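Local coordinates for putative regulatory protein (Streptomyces coelicolor A3, PDB 2PZ9), which probably binds DNA through a predicted helix-turn-helix of the TetR family and regulates transcription, at residues 33-38 with 58-63; 42-47 with 117-122; 92-97 with 147-152; 170-175 with 211-216. All coordinates share one frame; numbering follows the deposited sequence.

The four contacts run from the presumed DNA-binding end of this all-helical chain into its C-terminal TetR-family region. Contacts 1 and 2 both use helix 32-50, their centres about 16 Å apart: contact 1 packs its start against the predicted helix-turn-helix, and contact 2 packs its later turns on helix 115-127, joining the TetR N-terminal family region to the C-terminal one. Contacts 3 and 4 lie beyond the chain's centre, their centres about 12 Å apart, on the successive helices 139-155 and 165-176. Along the sequence contacts 1 and 2 interlock, as do 2 and 3, whereas 4 closes last. The second subunit touches contacts 2, 3 and 4, and so borders three of the four.

Contact 1: residues 33-38 with 58-63; sequences QRIVAA and KQARTS. With SO4 (sulfate ion), chain C.
The end of the first helix and the turn of the predicted helix-turn-helix, residues 58-63, pack on the start of helix 32-50, with Ala-60 pressed against Arg-34, Ile-35 and Ala-38. The Ala-60 CB methyl lies 3.6 Å from Ile-35 CA, and backbones that near (Ile-35 and Ala-60 CA atoms 4.9 Å apart) fit the small side chains on the seam. Ala-38 CB meets the same methyl at 3.9 Å. Arg-34 supplies the polar part: its NH1 donates to Ala-60 O at 2.6 Å, almost in line with the C=O bond (169°) and in the guanidinium plane, though bent at N-H...O (144°). A bend at chi3 (-78°) turns the guanidinium back to that carbonyl. The chain leaves helix 53-59 through a Schellman motif at Arg-61, and Ser-63 sits at the N-cap of helix 64-70, probably the DNA-reading helix, as in TetR relatives, with a weak OG bond to Arg-66 N. Thr-62 turns its CG2 methyl to Ile-35 CG1, 3.8 Å away, while Tyr-70 and Leu-77 also touch Ile-35. Elsewhere on helix 32-50, Gln-33 NE2 donates to sulfate O1 at 2.7 Å, an ion, probably from the crystallisation liquor, that Arg-84 also binds.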
loop_
_atom_site.group_PDB
_atom_site.type_symbol
_atom_site.label_atom_id
_atom_site.label_comp_id
_atom_site.label_asym_id
_atom_site.label_seq_id
_atom_site.Cartn_x
_atom_site.Cartn_y
_atom_site.Cartn_z
ATOM N N GLN A 33 -2.506 10.433 -27.709
ATOM C CA GLN A 33 -1.544 9.543 -27.038
ATOM C C GLN A 33 -0.493 10.330 -26.305
ATOM O O GLN A 33 -0.194 10.046 -25.145
ATOM C CB GLN A 33 -0.856 8.636 -28.017
ATOM C CG GLN A 33 -1.788 7.870 -28.865
ATOM C CD GLN A 33 -1.043 7.117 -29.938
ATOM O OE1 GLN A 33 -0.073 7.628 -30.531
ATOM N NE2 GLN A 33 -1.481 5.893 -30.201
ATOM N N ARG A 34 0.055 11.327 -26.991
ATOM C CA ARG A 34 1.080 12.183 -26.421
ATOM C C ARG A 34 0.619 12.905 -25.163
ATOM O O ARG A 34 1.378 12.976 -24.203
ATOM C CB ARG A 34 1.604 13.170 -27.456
ATOM C CG ARG A 34 2.878 12.701 -28.098
ATOM C CD ARG A 34 3.591 13.792 -28.853
ATOM N NE ARG A 34 2.980 14.055 -30.151
ATOM C CZ ARG A 34 2.168 15.077 -30.404
ATOM N NH1 ARG A 34 1.850 15.953 -29.453
ATOM N NH2 ARG A 34 1.669 15.225 -31.615
ATOM N N ILE A 35 -0.610 13.430 -25.167
ATOM C CA ILE A 35 -1.231 14.020 -23.961
ATOM C C ILE A 35 -1.378 12.985 -22.846
ATOM O O ILE A 35 -1.165 13.274 -21.672
ATOM C CB ILE A 35 -2.656 14.603 -24.260
ATOM C CG1 ILE A 35 -2.582 15.879 -25.106
ATOM C CG2 ILE A 35 -3.428 14.865 -22.974
ATOM C CD1 ILE A 35 -3.907 16.242 -25.791
ATOM N N VAL A 36 -1.777 11.782 -23.220
ATOM C CA VAL A 36 -2.017 10.734 -22.245
ATOM C C VAL A 36 -0.693 10.296 -21.624
ATOM O O VAL A 36 -0.570 10.243 -20.407
ATOM C CB VAL A 36 -2.757 9.543 -22.887
ATOM C CG1 VAL A 36 -2.631 8.267 -22.010
ATOM C CG2 VAL A 36 -4.198 9.928 -23.159
ATOM N N ALA A 37 0.299 10.007 -22.465
ATOM C CA ALA A 37 1.626 9.612 -21.981
ATOM C C ALA A 37 2.181 10.656 -21.018
ATOM O O ALA A 37 2.703 10.312 -19.962
ATOM C CB ALA A 37 2.573 9.402 -23.134
ATOM N N ALA A 38 2.046 11.925 -21.382
ATOM C CA ALA A 38 2.530 13.025 -20.559
ATOM C C ALA A 38 1.691 13.208 -19.303
ATOM O O ALA A 38 2.218 13.574 -18.254
ATOM C CB ALA A 38 2.601 14.334 -21.365
ATOM N N LYS A 58 2.867 21.260 -22.299
ATOM C CA LYS A 58 4.251 21.594 -22.612
ATOM C C LYS A 58 5.031 20.301 -22.882
ATOM O O LYS A 58 5.798 20.234 -23.829
ATOM C CB LYS A 58 4.858 22.454 -21.483
ATOM C CG LYS A 58 6.385 22.558 -21.393
ATOM C CD LYS A 58 6.980 21.410 -20.533
ATOM C CE LYS A 58 8.000 21.877 -19.464
ATOM N NZ LYS A 58 9.045 22.818 -19.970
ATOM N N GLN A 59 4.797 19.271 -22.076
ATOM C CA GLN A 59 5.467 17.977 -22.257
ATOM C C GLN A 59 4.929 17.160 -23.442
ATOM O O GLN A 59 5.695 16.522 -24.154
ATOM C CB GLN A 59 5.434 17.143 -20.961
ATOM C CG GLN A 59 6.588 16.137 -20.831
ATOM C CD GLN A 59 7.985 16.804 -20.861
ATOM O OE1 GLN A 59 8.134 18.005 -20.583
ATOM N NE2 GLN A 59 9.009 16.018 -21.196
ATOM N N ALA A 60 3.614 17.180 -23.643
ATOM C CA ALA A 60 2.963 16.458 -24.742
ATOM C C ALA A 60 3.189 17.121 -26.107
ATOM O O ALA A 60 2.637 16.665 -27.115
ATOM C CB ALA A 60 1.463 16.324 -24.462
ATOM N N ARG A 61 3.996 18.189 -26.132
ATOM C CA ARG A 61 4.266 18.973 -27.338
ATOM C C ARG A 61 2.969 19.490 -27.962
ATOM O O ARG A 61 2.772 19.369 -29.172
ATOM C CB ARG A 61 5.065 18.140 -28.342
ATOM C CG ARG A 61 6.140 18.903 -29.072
ATOM C CD ARG A 61 7.354 18.024 -29.274
ATOM N NE ARG A 61 7.799 17.444 -28.003
ATOM C CZ ARG A 61 9.063 17.146 -27.699
ATOM N NH1 ARG A 61 10.049 17.378 -28.572
ATOM N NH2 ARG A 61 9.351 16.625 -26.506
ATOM N N THR A 62 2.087 20.042 -27.121
ATOM C CA THR A 62 0.807 20.650 -27.551
ATOM C C THR A 62 0.395 21.887 -26.692
ATOM O O THR A 62 1.215 22.406 -25.941
ATOM C CB THR A 62 -0.331 19.571 -27.673
ATOM O OG1 THR A 62 -1.445 20.123 -28.387
ATOM C CG2 THR A 62 -0.797 19.043 -26.300
ATOM N N SER A 63 -0.845 22.373 -26.816
ATOM C CA SER A 63 -1.332 23.520 -26.004
ATOM C C SER A 63 -2.427 23.173 -24.979
ATOM O O SER A 63 -3.148 22.164 -25.111
ATOM C CB SER A 63 -1.822 24.681 -26.891
ATOM O OG SER A 63 -3.099 24.421 -27.444
HETATM S S SO4 C . -3.078 4.776 -26.888
HETATM O O1 SO4 C . -3.255 5.322 -28.230
HETATM O O2 SO4 C . -4.258 3.991 -26.507
HETATM O O3 SO4 C . -1.895 3.918 -26.897
HETATM O O4 SO4 C . -2.909 5.876 -25.929
#

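Contact 2: residues 42-47 with 117-122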
loop_
_atom_site.group_PDB
_atom_site.type_symbol
_atom_site.label_atom_id
_atom_site.label_comp_id
_atom_site.label_asym_id
_atom_site.label_seq_id
_atom_site.Cartn_x
_atom_site.Cartn_y
_atom_site.Cartn_z
ATOM N N GLU A 42 3.014 13.028 -15.247
ATOM C CA GLU A 42 2.623 14.137 -14.350
ATOM C C GLU A 42 1.690 13.770 -13.179
ATOM O O GLU A 42 1.791 14.355 -12.098
ATOM C CB GLU A 42 1.979 15.270 -15.151
ATOM C CG GLU A 42 1.500 16.479 -14.315
ATOM C CD GLU A 42 2.621 17.444 -13.939
ATOM O OE1 GLU A 42 3.734 17.338 -14.505
ATOM O OE2 GLU A 42 2.383 18.318 -13.076
ATOM N N PHE A 43 0.760 12.846 -13.396
ATOM C CA PHE A 43 -0.077 12.351 -12.303
ATOM C C PHE A 43 0.699 11.495 -11.296
ATOM O O PHE A 43 0.505 11.631 -10.100
ATOM C CB PHE A 43 -1.303 11.593 -12.827
ATOM C CG PHE A 43 -2.346 12.481 -13.494
ATOM C CD1 PHE A 43 -2.639 13.761 -12.992
ATOM C CD2 PHE A 43 -3.064 12.025 -14.609
ATOM C CE1 PHE A 43 -3.619 14.577 -13.611
ATOM C CE2 PHE A 43 -4.036 12.832 -15.222
ATOM C CZ PHE A 43 -4.312 14.111 -14.717
ATOM N N ALA A 44 1.583 10.629 -11.775
ATOM C CA ALA A 44 2.403 9.840 -10.875
ATOM C C ALA A 44 3.261 10.734 -9.965
ATOM O O ALA A 44 3.383 10.472 -8.777
ATOM C CB ALA A 44 3.260 8.842 -11.647
ATOM N N ARG A 45 3.827 11.798 -10.525
ATOM C CA ARG A 45 4.630 12.762 -9.778
ATOM C C ARG A 45 3.851 13.539 -8.734
ATOM O O ARG A 45 4.196 13.543 -7.566
ATOM C CB ARG A 45 5.234 13.772 -10.744
ATOM C CG ARG A 45 6.729 13.741 -10.843
ATOM C CD ARG A 45 7.192 14.569 -12.034
ATOM N NE ARG A 45 8.436 14.038 -12.590
ATOM C CZ ARG A 45 8.521 12.952 -13.363
ATOM N NH1 ARG A 45 7.431 12.251 -13.688
ATOM N NH2 ARG A 45 9.707 12.550 -13.805
ATOM N N HIS A 46 2.803 14.216 -9.165
ATOM C CA HIS A 46 2.255 15.289 -8.358
ATOM C C HIS A 46 0.849 15.000 -7.869
ATOM O O HIS A 46 0.312 15.727 -7.028
ATOM C CB HIS A 46 2.281 16.582 -9.162
ATOM C CG HIS A 46 3.657 17.018 -9.571
ATOM N ND1 HIS A 46 4.103 16.953 -10.876
ATOM C CD2 HIS A 46 4.682 17.534 -8.852
ATOM C CE1 HIS A 46 5.343 17.408 -10.942
ATOM N NE2 HIS A 46 5.716 17.763 -9.728
ATOM N N GLY A 47 0.268 13.917 -8.381
ATOM C CA GLY A 47 -1.139 13.605 -8.149
ATOM C C GLY A 47 -2.012 14.516 -8.969
ATOM O O GLY A 47 -1.529 15.179 -9.885
ATOM N N HIS A 117 2.451 3.470 -12.326
ATOM C CA HIS A 117 1.043 3.072 -12.326
ATOM C C HIS A 117 0.654 3.022 -10.875
ATOM O O HIS A 117 -0.430 3.487 -10.478
ATOM C CB HIS A 117 0.835 1.692 -12.973
ATOM C CG HIS A 117 -0.573 1.153 -12.862
ATOM N ND1 HIS A 117 -1.144 0.350 -13.836
ATOM C CD2 HIS A 117 -1.522 1.292 -11.895
ATOM C CE1 HIS A 117 -2.376 0.020 -13.474
ATOM N NE2 HIS A 117 -2.632 0.583 -12.302
ATOM N N TYR A 118 1.560 2.465 -10.084
ATOM C CA TYR A 118 1.330 2.336 -8.668
ATOM C C TYR A 118 1.136 3.702 -7.979
ATOM O O TYR A 118 0.172 3.882 -7.226
ATOM C CB TYR A 118 2.448 1.536 -8.011
ATOM C CG TYR A 118 2.224 1.400 -6.530
ATOM C CD1 TYR A 118 1.368 0.422 -6.027
ATOM C CD2 TYR A 118 2.825 2.285 -5.624
ATOM C CE1 TYR A 118 1.141 0.295 -4.666
ATOM C CE2 TYR A 118 2.590 2.175 -4.254
ATOM C CZ TYR A 118 1.750 1.169 -3.788
ATOM O OH TYR A 118 1.526 1.039 -2.437
ATOM N N ARG A 119 2.045 4.644 -8.246
ATOM C CA ARG A 119 1.950 6.016 -7.726
ATOM C C ARG A 119 0.634 6.620 -8.127
ATOM O O ARG A 119 -0.076 7.209 -7.317
ATOM C CB ARG A 119 3.009 6.911 -8.337
ATOM C CG ARG A 119 4.412 6.645 -7.943
ATOM C CD ARG A 119 5.106 7.974 -7.906
ATOM N NE ARG A 119 5.383 8.365 -6.529
ATOM C CZ ARG A 119 5.437 9.612 -6.057
ATOM N NH1 ARG A 119 5.198 10.670 -6.826
ATOM N NH2 ARG A 119 5.727 9.797 -4.778
ATOM N N LEU A 120 0.325 6.472 -9.402
ATOM C CA LEU A 120 -0.863 7.071 -9.967
ATOM C C LEU A 120 -2.179 6.536 -9.383
ATOM O O LEU A 120 -3.088 7.337 -9.127
ATOM C CB LEU A 120 -0.817 7.022 -11.496
ATOM C CG LEU A 120 -2.023 7.483 -12.285
ATOM C CD1 LEU A 120 -1.581 7.898 -13.644
ATOM C CD2 LEU A 120 -2.980 6.320 -12.400
ATOM N N ILE A 121 -2.309 5.233 -9.141
ATOM C CA ILE A 121 -3.553 4.846 -8.469
ATOM C C ILE A 121 -3.598 5.202 -6.995
ATOM O O ILE A 121 -4.671 5.529 -6.466
ATOM C CB ILE A 121 -4.042 3.391 -8.700
ATOM C CG1 ILE A 121 -2.999 2.371 -8.232
ATOM C CG2 ILE A 121 -4.628 3.238 -10.165
ATOM C CD1 ILE A 121 -3.300 0.934 -8.649
ATOM N N THR A 122 -2.438 5.165 -6.342
ATOM C CA THR A 122 -2.352 5.545 -4.924
ATOM C C THR A 122 -2.773 7.005 -4.709
ATOM O O THR A 122 -3.519 7.302 -3.792
ATOM C CB THR A 122 -0.938 5.331 -4.354
ATOM O OG1 THR A 122 -0.461 4.038 -4.737
ATOM C CG2 THR A 122 -0.942 5.452 -2.839
#
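Ala-44 and Leu-120 mark the tight part of this helix crossing: their CA atoms are 4.4 Å apart, and the short axes of 42-47 and 117-122 approach to 7.7 Å at an angle of 54°. So close an approach depends on the small Ala-44, whose CB rests 3.8 Å from Arg-119 CB. Beside it Leu-120 CD1 reaches Phe-43 CB at 3.8 Å and lies near the plane of the phenyl ring, at its edge. Leu-120 gets there with CG anti to the backbone N (chi1 174°), which brings CD1 up to Phe-43. Away from this apolar patch the contact turns polar, and it is looser where the exposed Arg-45 contributes little but its backbone. Arg-119, bent at chi2 and chi3, lays its aliphatic part over Ala-44 O; its NH1 donates to Ala-44 O at 2.7 Å, the oxygen lying 30° out of the guanidinium plane, and a weak second bond goes from NH1 to Arg-45 O at 3.1 Å. One NH1 thus spans two successive carbonyls in the later turns of helix 32-50, and Trp-123 NE1 donates to Ala-44 O as well. The other arm, NH2, bonds Leu-126 O of the second subunit, so the residue links this junction to that subunit. Helix 74-92 closes the apolar side, with Tyr-78 edge-to-face with Phe-43, Leu-77 on Phe-43 and Val-81 on Leu-120.

Contact 3: residues 92-97 with 147-152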
loop_
_atom_site.group_PDB
_atom_site.type_symbol
_atom_site.label_atom_id
_atom_site.label_comp_id
_atom_site.label_asym_id
_atom_site.label_seq_id
_atom_site.Cartn_x
_atom_site.Cartn_y
_atom_site.Cartn_z
ATOM N N ALA A 92 -3.334 -7.587 -18.603
ATOM C CA ALA A 92 -2.061 -8.199 -18.242
ATOM C C ALA A 92 -2.210 -9.232 -17.104
ATOM O O ALA A 92 -1.243 -9.918 -16.753
ATOM C CB ALA A 92 -1.055 -7.106 -17.852
ATOM N N THR A 93 -3.419 -9.356 -16.554
ATOM C CA THR A 93 -3.609 -9.970 -15.229
ATOM C C THR A 93 -4.691 -11.036 -15.185
ATOM O O THR A 93 -5.313 -11.247 -14.145
ATOM C CB THR A 93 -3.802 -8.858 -14.142
ATOM O OG1 THR A 93 -2.530 -8.576 -13.555
ATOM C CG2 THR A 93 -4.814 -9.211 -13.027
ATOM N N GLN A 94 -4.910 -11.710 -16.315
ATOM C CA GLN A 94 -5.725 -12.919 -16.331
ATOM C C GLN A 94 -5.426 -13.732 -15.048
ATOM O O GLN A 94 -4.277 -14.118 -14.792
ATOM C CB GLN A 94 -5.437 -13.704 -17.629
ATOM C CG GLN A 94 -5.745 -15.230 -17.642
ATOM C CD GLN A 94 -7.237 -15.567 -17.808
ATOM O OE1 GLN A 94 -7.801 -16.375 -17.043
ATOM N NE2 GLN A 94 -7.879 -14.956 -18.807
ATOM N N LEU A 95 -6.448 -13.937 -14.221
ATOM C CA LEU A 95 -6.262 -14.722 -13.011
ATOM C C LEU A 95 -6.314 -16.217 -13.268
ATOM O O LEU A 95 -7.277 -16.728 -13.837
ATOM C CB LEU A 95 -7.278 -14.354 -11.927
ATOM C CG LEU A 95 -7.499 -15.402 -10.806
ATOM C CD1 LEU A 95 -6.255 -15.692 -9.949
ATOM C CD2 LEU A 95 -8.660 -15.009 -9.906
ATOM N N ASP A 96 -5.266 -16.913 -12.835
ATOM C CA ASP A 96 -5.257 -18.360 -12.851
ATOM C C ASP A 96 -5.404 -18.906 -11.432
ATOM O O ASP A 96 -4.451 -18.837 -10.647
ATOM C CB ASP A 96 -3.982 -18.892 -13.487
ATOM C CG ASP A 96 -4.101 -20.365 -13.872
ATOM O OD1 ASP A 96 -4.743 -21.161 -13.133
ATOM O OD2 ASP A 96 -3.549 -20.731 -14.931
ATOM N N PRO A 97 -6.599 -19.450 -11.096
ATOM C CA PRO A 97 -6.882 -19.934 -9.750
ATOM C C PRO A 97 -6.049 -21.156 -9.386
ATOM O O PRO A 97 -5.854 -21.442 -8.204
ATOM C CB PRO A 97 -8.360 -20.290 -9.816
ATOM C CG PRO A 97 -8.877 -19.545 -10.974
ATOM C CD PRO A 97 -7.779 -19.597 -11.959
ATOM N N LEU A 147 -13.646 -13.312 -7.844
ATOM C CA LEU A 147 -14.151 -13.981 -6.661
ATOM C C LEU A 147 -14.974 -15.177 -7.094
ATOM O O LEU A 147 -14.936 -16.222 -6.458
ATOM C CB LEU A 147 -14.980 -13.034 -5.796
ATOM C CG LEU A 147 -14.217 -11.864 -5.168
ATOM C CD1 LEU A 147 -15.184 -10.837 -4.589
ATOM C CD2 LEU A 147 -13.214 -12.343 -4.117
ATOM N N ASP A 148 -15.702 -15.045 -8.193
ATOM C CA ASP A 148 -16.373 -16.211 -8.718
ATOM C C ASP A 148 -15.401 -17.283 -9.206
ATOM O O ASP A 148 -15.604 -18.456 -8.950
ATOM C CB ASP A 148 -17.407 -15.823 -9.761
ATOM C CG ASP A 148 -18.801 -15.819 -9.182
ATOM O OD1 ASP A 148 -19.073 -14.979 -8.294
ATOM O OD2 ASP A 148 -19.613 -16.691 -9.578
ATOM N N LYS A 149 -14.326 -16.860 -9.858
ATOM C CA LYS A 149 -13.287 -17.757 -10.357
ATOM C C LYS A 149 -12.673 -18.527 -9.176
ATOM O O LYS A 149 -12.452 -19.736 -9.244
ATOM C CB LYS A 149 -12.228 -16.931 -11.106
ATOM C CG LYS A 149 -11.772 -17.456 -12.486
ATOM C CD LYS A 149 -11.790 -16.301 -13.554
ATOM C CE LYS A 149 -10.527 -16.178 -14.460
ATOM N NZ LYS A 149 -10.104 -17.430 -15.155
ATOM N N LEU A 150 -12.434 -17.839 -8.070
ATOM C CA LEU A 150 -11.939 -18.512 -6.875
ATOM C C LEU A 150 -12.990 -19.425 -6.236
ATOM O O LEU A 150 -12.651 -20.527 -5.831
ATOM C CB LEU A 150 -11.376 -17.504 -5.873
ATOM C CG LEU A 150 -10.206 -16.649 -6.406
ATOM C CD1 LEU A 150 -10.175 -15.264 -5.771
ATOM C CD2 LEU A 150 -8.856 -17.347 -6.254
ATOM N N ARG A 151 -14.250 -18.983 -6.158
ATOM C CA ARG A 151 -15.330 -19.830 -5.655
ATOM C C ARG A 151 -15.290 -21.138 -6.419
ATOM O O ARG A 151 -15.445 -22.210 -5.842
ATOM C CB ARG A 151 -16.701 -19.164 -5.820
ATOM C CG ARG A 151 -17.227 -18.487 -4.554
ATOM C CD ARG A 151 -18.136 -17.282 -4.837
ATOM N NE ARG A 151 -17.715 -16.143 -4.005
ATOM C CZ ARG A 151 -17.969 -14.846 -4.243
ATOM N NH1 ARG A 151 -18.673 -14.449 -5.304
ATOM N NH2 ARG A 151 -17.501 -13.924 -3.402
ATOM N N ASP A 152 -15.031 -21.033 -7.720
ATOM C CA ASP A 152 -14.983 -22.195 -8.608
ATOM C C ASP A 152 -13.805 -23.089 -8.319
ATOM O O ASP A 152 -13.959 -24.299 -8.254
ATOM C CB ASP A 152 -14.923 -21.757 -10.060
ATOM C CG ASP A 152 -16.217 -21.142 -10.527
ATOM O OD1 ASP A 152 -17.248 -21.331 -9.826
ATOM O OD2 ASP A 152 -16.202 -20.474 -11.594
HETATM O O HOH W 1 -8.019 -19.112 -15.904
#
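A loop-to-helix contact, part polar and part apolar, joins the linker between helices 74-92 and 100-113 to the flank of helix 139-155. Lys-149 carries most of it. Its NZ donates to Gln-94 OE1 at 3.2 Å and, weakly, to Leu-95 O at the same 3.2 Å, while a water accepts from NZ at 2.8 Å and donates to OE1. Bends at chi2, chi3 and chi4 (52°) bring NZ to the linker's oxygens, and on the way the lysine CG passes Pro-97 CG at 3.9 Å, the two side chains crossing at about a right angle. With a leucine in its place, Gln-94 OE1 and Leu-95 O would probably lose their charged donor and the water one of its partners. Deeper in, Leu-95 CD2 packs on Leu-150 CG at 4.2 Å, backed by Tyr-103 on Leu-95 and Leu-169 on Leu-150. The arrangement fits the all-helical TetR fold, in which helix 74-92 leads out of the DNA-binding region; the loop after it rests on helix 139-155 of the C-terminal region.

Contact 4: residues 170-175 with 211-216; sequences ALINQI and HMFPRP
Ile-175 and Met-212, a selenomethionine, reach toward each other tip to tip, with Ile-175 CD1 3.5 Å from Met-212 SE. The bend at chi3 (75°) swings the terminal CE back toward helix 165-176, where it lies 3.8 Å from Leu-171 CB, the two side chains meeting at a slant. Met-212 CE thus touches both Leu-171 and Ile-175, residues one helical turn apart. Phe-213 comes from the opposite direction to Ile-172: CE1 of the ring meets Ile-172 CD1 at 3.3 Å, an oblique approach. One face of the same ring is covered by CB of its own neighbour Met-212, 3.6 Å above the plane toward the rim. An alanine at Phe-213 is likely to open a gap beside Ile-172 CD1 and leave Trp-163 without its edge-to-face mate. No hydrogen bond crosses, and since the nearest CA atoms, Ile-172 and Met-212, are 9.4 Å apart, side chains alone bridge the segments. The contact joins helix 165-176 to the last turn of helix 198-212 and the tail beyond. Tyr-103 of helix 100-113 touches Ile-172, Leu-100 and the edge-to-face Trp-163 adjoin Phe-213, and Ile-175 of the second subunit packs on Leu-171.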
loop_
_atom_site.group_PDB
_atom_site.type_symbol
_atom_site.label_atom_id
_atom_site.label_comp_id
_atom_site.label_asym_id
_atom_site.label_seq_id
_atom_site.Cartn_x
_atom_site.Cartn_y
_atom_site.Cartn_z
ATOM N N ALA A 170 -7.728 -10.224 -1.984
ATOM C CA ALA A 170 -7.117 -9.080 -1.306
ATOM C C ALA A 170 -5.659 -9.314 -0.921
ATOM O O ALA A 170 -4.778 -8.536 -1.301
ATOM C CB ALA A 170 -7.920 -8.729 -0.090
ATOM N N LEU A 171 -5.432 -10.384 -0.165
ATOM C CA LEU A 171 -4.096 -10.778 0.265
ATOM C C LEU A 171 -3.091 -10.865 -0.882
ATOM O O LEU A 171 -2.041 -10.205 -0.867
ATOM C CB LEU A 171 -4.130 -12.125 0.998
ATOM C CG LEU A 171 -4.857 -12.099 2.353
ATOM C CD1 LEU A 171 -5.273 -13.511 2.782
ATOM C CD2 LEU A 171 -4.048 -11.355 3.448
ATOM N N ILE A 172 -3.419 -11.667 -1.882
ATOM C CA ILE A 172 -2.484 -11.877 -2.965
ATOM C C ILE A 172 -2.118 -10.557 -3.714
ATOM O O ILE A 172 -0.938 -10.287 -3.989
ATOM C CB ILE A 172 -2.980 -12.992 -3.886
ATOM C CG1 ILE A 172 -3.058 -14.296 -3.082
ATOM C CG2 ILE A 172 -2.033 -13.144 -5.084
ATOM C CD1 ILE A 172 -3.704 -15.437 -3.816
ATOM N N ASN A 173 -3.123 -9.748 -4.023
ATOM C CA ASN A 173 -2.896 -8.391 -4.451
ATOM C C ASN A 173 -1.970 -7.544 -3.566
ATOM O O ASN A 173 -1.120 -6.812 -4.085
ATOM C CB ASN A 173 -4.225 -7.707 -4.571
ATOM C CG ASN A 173 -4.872 -7.996 -5.860
ATOM O OD1 ASN A 173 -4.754 -7.197 -6.789
ATOM N ND2 ASN A 173 -5.513 -9.158 -5.975
ATOM N N GLN A 174 -2.153 -7.625 -2.249
ATOM C CA GLN A 174 -1.294 -6.897 -1.312
ATOM C C GLN A 174 0.141 -7.318 -1.454
ATOM O O GLN A 174 0.963 -6.508 -1.837
ATOM C CB GLN A 174 -1.699 -7.123 0.134
ATOM C CG GLN A 174 -2.468 -6.020 0.688
ATOM C CD GLN A 174 -1.740 -4.686 0.713
ATOM O OE1 GLN A 174 -0.750 -4.516 1.410
ATOM N NE2 GLN A 174 -2.278 -3.717 -0.008
ATOM N N ILE A 175 0.409 -8.593 -1.141
ATOM C CA ILE A 175 1.757 -9.184 -1.112
ATOM C C ILE A 175 2.562 -8.817 -2.358
ATOM O O ILE A 175 3.757 -8.542 -2.271
ATOM C CB ILE A 175 1.708 -10.740 -1.013
ATOM C CG1 ILE A 175 0.503 -11.196 -0.207
ATOM C CG2 ILE A 175 2.935 -11.312 -0.325
ATOM C CD1 ILE A 175 0.235 -12.728 -0.332
ATOM N N HIS A 211 3.446 -20.822 -0.214
ATOM C CA HIS A 211 3.209 -21.301 1.148
ATOM C C HIS A 211 1.788 -21.083 1.610
ATOM O O HIS A 211 1.221 -21.952 2.233
ATOM C CB HIS A 211 4.215 -20.737 2.141
ATOM C CG HIS A 211 5.551 -21.396 2.056
ATOM N ND1 HIS A 211 6.580 -20.902 1.279
ATOM C CD2 HIS A 211 6.016 -22.537 2.611
ATOM C CE1 HIS A 211 7.628 -21.696 1.381
ATOM N NE2 HIS A 211 7.311 -22.694 2.182
HETATM N N MSE A 212 1.189 -19.949 1.280
HETATM C CA MSE A 212 -0.198 -19.727 1.668
HETATM C C MSE A 212 -1.197 -20.674 1.030
HETATM O O MSE A 212 -1.949 -21.354 1.731
HETATM C CB MSE A 212 -0.607 -18.338 1.328
HETATM C CG MSE A 212 -0.344 -17.408 2.419
HETATM SE SE MSE A 212 -0.226 -15.698 1.536
HETATM C CE MSE A 212 -2.115 -15.301 1.132
ATOM N N PHE A 213 -1.215 -20.695 -0.298
ATOM C CA PHE A 213 -2.124 -21.556 -1.048
ATOM C C PHE A 213 -1.326 -22.508 -1.940
ATOM O O PHE A 213 -1.042 -22.170 -3.097
ATOM C CB PHE A 213 -3.078 -20.718 -1.904
ATOM C CG PHE A 213 -3.487 -19.417 -1.274
ATOM C CD1 PHE A 213 -2.797 -18.238 -1.567
ATOM C CD2 PHE A 213 -4.572 -19.358 -0.412
ATOM C CE1 PHE A 213 -3.187 -17.030 -0.989
ATOM C CE2 PHE A 213 -4.958 -18.151 0.163
ATOM C CZ PHE A 213 -4.271 -16.995 -0.126
ATOM N N PRO A 214 -0.957 -23.700 -1.414
ATOM C CA PRO A 214 -0.017 -24.572 -2.138
ATOM C C PRO A 214 -0.634 -25.218 -3.393
ATOM O O PRO A 214 -1.649 -25.931 -3.277
ATOM C CB PRO A 214 0.371 -25.629 -1.096
ATOM C CG PRO A 214 -0.228 -25.157 0.210
ATOM C CD PRO A 214 -1.383 -24.301 -0.139
ATOM N N ARG A 215 -0.037 -24.950 -4.570
ATOM C CA ARG A 215 -0.509 -25.490 -5.875
ATOM C C ARG A 215 -0.765 -27.021 -5.882
ATOM O O ARG A 215 -0.043 -27.774 -5.198
ATOM C CB ARG A 215 0.457 -25.122 -7.002
ATOM C CG ARG A 215 0.489 -23.658 -7.323
ATOM C CD ARG A 215 1.429 -23.405 -8.491
ATOM N NE ARG A 215 0.786 -23.597 -9.798
ATOM C CZ ARG A 215 1.088 -24.554 -10.682
ATOM N NH1 ARG A 215 2.041 -25.447 -10.420
ATOM N NH2 ARG A 215 0.436 -24.618 -11.842
ATOM N N PRO A 216 -1.786 -27.478 -6.656
ATOM C CA PRO A 216 -2.158 -28.906 -6.676
ATOM C C PRO A 216 -1.469 -29.694 -7.808
ATOM O O PRO A 216 -1.799 -30.856 -8.045
ATOM C CB PRO A 216 -3.676 -28.854 -6.887
ATOM C CG PRO A 216 -3.888 -27.545 -7.708
ATOM C CD PRO A 216 -2.650 -26.682 -7.556
#